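PDB 4M0X: chloromuconate cycloisomerase from Rhodococcus opacus, which belongs to the enolase superfamily, combining an enolase-like N-terminal domain with a TIM-barrel-type domain that carries a manganese ion. Local coordinates for residues A[127-139]-A[341-353]. Numbering follows the deposited sequence.
Sequences LGGLRRKRIPITW and LKYDRGELLIPTG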
# COMPACT_ATOMS: atom_id res chain seq x y z
N LEU A 127 3.02 -40.38 1.44
CA LEU A 127 2.54 -39.01 1.61
C LEU A 127 1.75 -38.72 2.90
O LEU A 127 1.46 -37.57 3.21
CB LEU A 127 1.70 -38.60 0.39
CG LEU A 127 2.44 -37.73 -0.64
CD1 LEU A 127 3.61 -38.47 -1.28
CD2 LEU A 127 1.49 -37.22 -1.71
N GLY A 128 1.39 -39.76 3.64
CA GLY A 128 0.46 -39.60 4.75
C GLY A 128 -0.95 -40.19 4.56
O GLY A 128 -1.82 -39.97 5.39
N GLY A 129 -1.15 -40.94 3.49
CA GLY A 129 -2.37 -41.75 3.37
C GLY A 129 -3.53 -41.04 2.68
O GLY A 129 -3.65 -39.82 2.77
N LEU A 130 -4.37 -41.81 1.99
CA LEU A 130 -5.51 -41.23 1.27
C LEU A 130 -6.47 -40.61 2.26
O LEU A 130 -6.60 -41.12 3.36
CB LEU A 130 -6.26 -42.31 0.48
CG LEU A 130 -5.66 -43.01 -0.73
CD1 LEU A 130 -6.55 -44.19 -1.10
CD2 LEU A 130 -5.51 -42.05 -1.88
N ARG A 131 -7.12 -39.51 1.86
CA ARG A 131 -8.27 -38.96 2.59
C ARG A 131 -9.59 -39.22 1.88
O ARG A 131 -10.64 -38.78 2.34
CB ARG A 131 -8.12 -37.48 2.76
CG ARG A 131 -6.75 -37.16 3.30
CD ARG A 131 -6.78 -35.80 3.91
NE ARG A 131 -5.43 -35.30 3.97
CZ ARG A 131 -5.05 -34.30 4.74
NH1 ARG A 131 -5.92 -33.71 5.56
NH2 ARG A 131 -3.79 -33.89 4.69
N ARG A 132 -9.55 -39.94 0.77
CA ARG A 132 -10.77 -40.32 0.08
C ARG A 132 -10.38 -41.41 -0.89
O ARG A 132 -9.23 -41.45 -1.34
CB ARG A 132 -11.42 -39.11 -0.61
CG ARG A 132 -10.56 -38.38 -1.65
CD ARG A 132 -11.10 -37.02 -2.09
NE ARG A 132 -10.95 -35.94 -1.08
CZ ARG A 132 -9.81 -35.34 -0.67
NH1 ARG A 132 -8.61 -35.68 -1.10
NH2 ARG A 132 -9.89 -34.37 0.21
N LYS A 133 -11.32 -42.31 -1.19
CA LYS A 133 -11.03 -43.45 -2.09
C LYS A 133 -11.52 -43.21 -3.51
O LYS A 133 -11.08 -43.87 -4.46
CB LYS A 133 -11.59 -44.77 -1.52
CG LYS A 133 -11.14 -45.09 -0.10
CD LYS A 133 -11.06 -46.60 0.15
CE LYS A 133 -10.76 -46.95 1.61
NZ LYS A 133 -11.79 -46.43 2.54
N ARG A 134 -12.42 -42.24 -3.65
CA ARG A 134 -13.03 -41.94 -4.93
C ARG A 134 -13.01 -40.44 -5.15
O ARG A 134 -13.10 -39.68 -4.22
CB ARG A 134 -14.47 -42.50 -4.98
CG ARG A 134 -14.58 -43.96 -5.43
CD ARG A 134 -15.88 -44.64 -5.03
NE ARG A 134 -15.88 -44.95 -3.60
CZ ARG A 134 -15.52 -46.12 -3.05
NH1 ARG A 134 -15.13 -47.15 -3.82
NH2 ARG A 134 -15.56 -46.27 -1.71
N ILE A 135 -12.87 -40.00 -6.39
CA ILE A 135 -13.04 -38.57 -6.70
C ILE A 135 -14.09 -38.31 -7.79
O ILE A 135 -14.08 -38.98 -8.81
CB ILE A 135 -11.72 -37.92 -7.13
CG1 ILE A 135 -10.53 -38.64 -6.51
CG2 ILE A 135 -11.78 -36.44 -6.78
CD1 ILE A 135 -9.19 -38.03 -6.84
N PRO A 136 -15.00 -37.35 -7.59
CA PRO A 136 -15.91 -37.11 -8.73
C PRO A 136 -15.13 -36.41 -9.85
O PRO A 136 -14.29 -35.54 -9.58
CB PRO A 136 -17.00 -36.19 -8.15
CG PRO A 136 -16.79 -36.21 -6.65
CD PRO A 136 -15.31 -36.47 -6.45
N ILE A 137 -15.39 -36.80 -11.09
CA ILE A 137 -14.66 -36.27 -12.23
C ILE A 137 -15.39 -35.08 -12.90
O ILE A 137 -16.62 -35.08 -13.02
CB ILE A 137 -14.36 -37.41 -13.19
CG1 ILE A 137 -13.48 -38.42 -12.48
CG2 ILE A 137 -13.60 -36.94 -14.42
CD1 ILE A 137 -12.12 -37.88 -12.05
N THR A 138 -14.64 -34.04 -13.27
CA THR A 138 -15.20 -32.93 -14.02
C THR A 138 -14.94 -33.21 -15.49
O THR A 138 -13.77 -33.35 -15.90
CB THR A 138 -14.58 -31.58 -13.62
OG1 THR A 138 -15.13 -31.17 -12.37
CG2 THR A 138 -14.88 -30.52 -14.63
N TRP A 139 -16.02 -33.32 -16.27
CA TRP A 139 -15.92 -33.60 -17.68
C TRP A 139 -15.61 -32.35 -18.48
O TRP A 139 -16.37 -31.38 -18.45
CB TRP A 139 -17.21 -34.22 -18.24
CG TRP A 139 -17.00 -34.64 -19.67
CD1 TRP A 139 -17.43 -33.99 -20.77
CD2 TRP A 139 -16.23 -35.76 -20.12
NE1 TRP A 139 -16.99 -34.63 -21.90
CE2 TRP A 139 -16.25 -35.73 -21.53
CE3 TRP A 139 -15.52 -36.79 -19.47
CZ2 TRP A 139 -15.61 -36.70 -22.31
CZ3 TRP A 139 -14.88 -37.75 -20.25
CH2 TRP A 139 -14.93 -37.70 -21.65
N LEU A 341 -6.91 -46.38 -15.50
CA LEU A 341 -7.69 -45.90 -14.37
C LEU A 341 -9.13 -46.39 -14.49
O LEU A 341 -9.70 -46.45 -15.60
CB LEU A 341 -7.63 -44.37 -14.28
CG LEU A 341 -6.28 -43.65 -14.12
CD1 LEU A 341 -6.49 -42.14 -14.12
CD2 LEU A 341 -5.51 -44.08 -12.87
N LYS A 342 -9.73 -46.77 -13.37
CA LYS A 342 -11.10 -47.25 -13.44
C LYS A 342 -12.07 -46.12 -13.09
O LYS A 342 -11.87 -45.40 -12.12
CB LYS A 342 -11.24 -48.51 -12.56
CG LYS A 342 -12.61 -49.19 -12.48
CD LYS A 342 -13.17 -49.79 -13.77
CE LYS A 342 -14.50 -50.50 -13.46
NZ LYS A 342 -15.56 -50.31 -14.49
N TYR A 343 -13.08 -45.92 -13.93
CA TYR A 343 -14.14 -44.96 -13.62
C TYR A 343 -15.38 -45.72 -13.24
O TYR A 343 -15.48 -46.93 -13.51
CB TYR A 343 -14.42 -43.99 -14.78
CG TYR A 343 -13.19 -43.17 -15.18
CD1 TYR A 343 -12.23 -43.71 -16.04
CD2 TYR A 343 -12.98 -41.90 -14.65
CE1 TYR A 343 -11.11 -42.99 -16.37
CE2 TYR A 343 -11.86 -41.17 -15.00
CZ TYR A 343 -10.93 -41.73 -15.86
OH TYR A 343 -9.80 -41.04 -16.20
N ASP A 344 -16.30 -45.03 -12.56
CA ASP A 344 -17.59 -45.58 -12.17
C ASP A 344 -18.58 -44.47 -11.94
O ASP A 344 -18.38 -43.63 -11.05
CB ASP A 344 -17.49 -46.40 -10.88
CG ASP A 344 -18.80 -47.11 -10.53
OD1 ASP A 344 -19.52 -47.52 -11.47
OD2 ASP A 344 -19.12 -47.26 -9.33
N ARG A 345 -19.66 -44.49 -12.73
CA ARG A 345 -20.79 -43.58 -12.56
C ARG A 345 -20.28 -42.15 -12.45
O ARG A 345 -20.75 -41.36 -11.63
CB ARG A 345 -21.65 -43.96 -11.34
CG ARG A 345 -22.64 -45.12 -11.59
CD ARG A 345 -23.68 -44.80 -12.67
N GLY A 346 -19.27 -41.86 -13.27
CA GLY A 346 -18.63 -40.54 -13.27
C GLY A 346 -17.70 -40.27 -12.10
O GLY A 346 -17.64 -39.15 -11.61
N GLU A 347 -16.96 -41.29 -11.67
CA GLU A 347 -15.99 -41.11 -10.59
C GLU A 347 -14.73 -41.91 -10.84
O GLU A 347 -14.78 -43.02 -11.34
CB GLU A 347 -16.58 -41.55 -9.25
CG GLU A 347 -17.81 -40.77 -8.81
CD GLU A 347 -18.27 -41.09 -7.39
OE1 GLU A 347 -18.86 -40.19 -6.78
OE2 GLU A 347 -18.04 -42.22 -6.89
N LEU A 348 -13.59 -41.34 -10.48
CA LEU A 348 -12.34 -42.07 -10.54
C LEU A 348 -12.17 -42.84 -9.23
O LEU A 348 -12.43 -42.28 -8.16
CB LEU A 348 -11.17 -41.10 -10.75
CG LEU A 348 -9.76 -41.67 -10.68
CD1 LEU A 348 -9.50 -42.72 -11.75
CD2 LEU A 348 -8.76 -40.52 -10.77
N LEU A 349 -11.77 -44.11 -9.33
CA LEU A 349 -11.37 -44.87 -8.16
C LEU A 349 -9.85 -44.72 -8.02
O LEU A 349 -9.13 -44.93 -8.99
CB LEU A 349 -11.71 -46.33 -8.33
CG LEU A 349 -13.04 -46.93 -8.76
CD1 LEU A 349 -12.81 -48.43 -8.76
CD2 LEU A 349 -14.21 -46.58 -7.85
N ILE A 350 -9.34 -44.37 -6.85
CA ILE A 350 -7.89 -44.13 -6.73
C ILE A 350 -7.03 -45.41 -6.70
O ILE A 350 -7.25 -46.32 -5.86
CB ILE A 350 -7.55 -43.21 -5.53
CG1 ILE A 350 -8.19 -41.82 -5.71
CG2 ILE A 350 -6.04 -43.11 -5.34
CD1 ILE A 350 -8.47 -41.07 -4.43
N PRO A 351 -6.05 -45.51 -7.60
CA PRO A 351 -5.21 -46.71 -7.53
C PRO A 351 -4.60 -46.90 -6.13
O PRO A 351 -4.21 -45.91 -5.47
CB PRO A 351 -4.14 -46.46 -8.60
CG PRO A 351 -4.85 -45.61 -9.59
CD PRO A 351 -5.67 -44.66 -8.73
N THR A 352 -4.53 -48.16 -5.70
CA THR A 352 -4.11 -48.54 -4.36
C THR A 352 -2.90 -49.48 -4.42
O THR A 352 -2.24 -49.70 -3.39
CB THR A 352 -5.27 -49.22 -3.57
OG1 THR A 352 -5.83 -50.31 -4.33
CG2 THR A 352 -6.39 -48.23 -3.25
N GLY A 353 -2.61 -50.03 -5.60
CA GLY A 353 -1.51 -50.97 -5.77
C GLY A 353 -0.20 -50.32 -5.37
O GLY A 353 -0.17 -49.12 -5.11
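Ile-135 and Leu-348 form a hydrogen-bonded antiparallel pair: Ile-135 N donates to Leu-348 O (2.9 Å), and Leu-348 N returns a bond to Ile-135 O (2.9 Å). Ile-350 N to Lys-133 O (3.0 Å) and Ile-137 N to Gly-346 O (3.3 Å) continue the pairing at its two ends. The Ile-350 side chain packs against Leu-130, the carbonyls of Arg-132 and Lys-133, and Ile-135. Ile-350 CB lies 3.7 Å from Lys-133 O. There the chain forks: with chi1 at -63°, CG1 stands beside the backbone N and continues past Lys-133 O toward Ile-135, which puts CG2 anti to that N; Leu-130 slides past, Ile-350 CG2 lying 3.7 Å from Leu-130 CD2. The tip, Ile-350 CD1, ends 3.8 Å from Ile-135 CG1 and also meets the carbonyl O of Arg-132. Farther along, the Ile-137 and Leu-348 side chains cross at an angle, Ile-137 CD1 touching Leu-348 CB (3.6 Å). The face bearing Arg-134, Pro-136, Glu-347 and Leu-349 is more exposed; Leu-349 lies alongside Arg-134, its CD2 against Arg-134 CG and CD. The Arg-134 guanidinium plane lies 18° from the Glu-347 carboxylate without their charged atoms touching. Strand 347-349 thus adds an antiparallel neighbour to strand 134-141, which pairs in parallel with barrel strand 163-167; Leu-348 and Ile-350 touch Ala-311 and Gln-312 of helix 304-316, while Ile-135 and Ile-137 reach Cys-324 of strand 323-324.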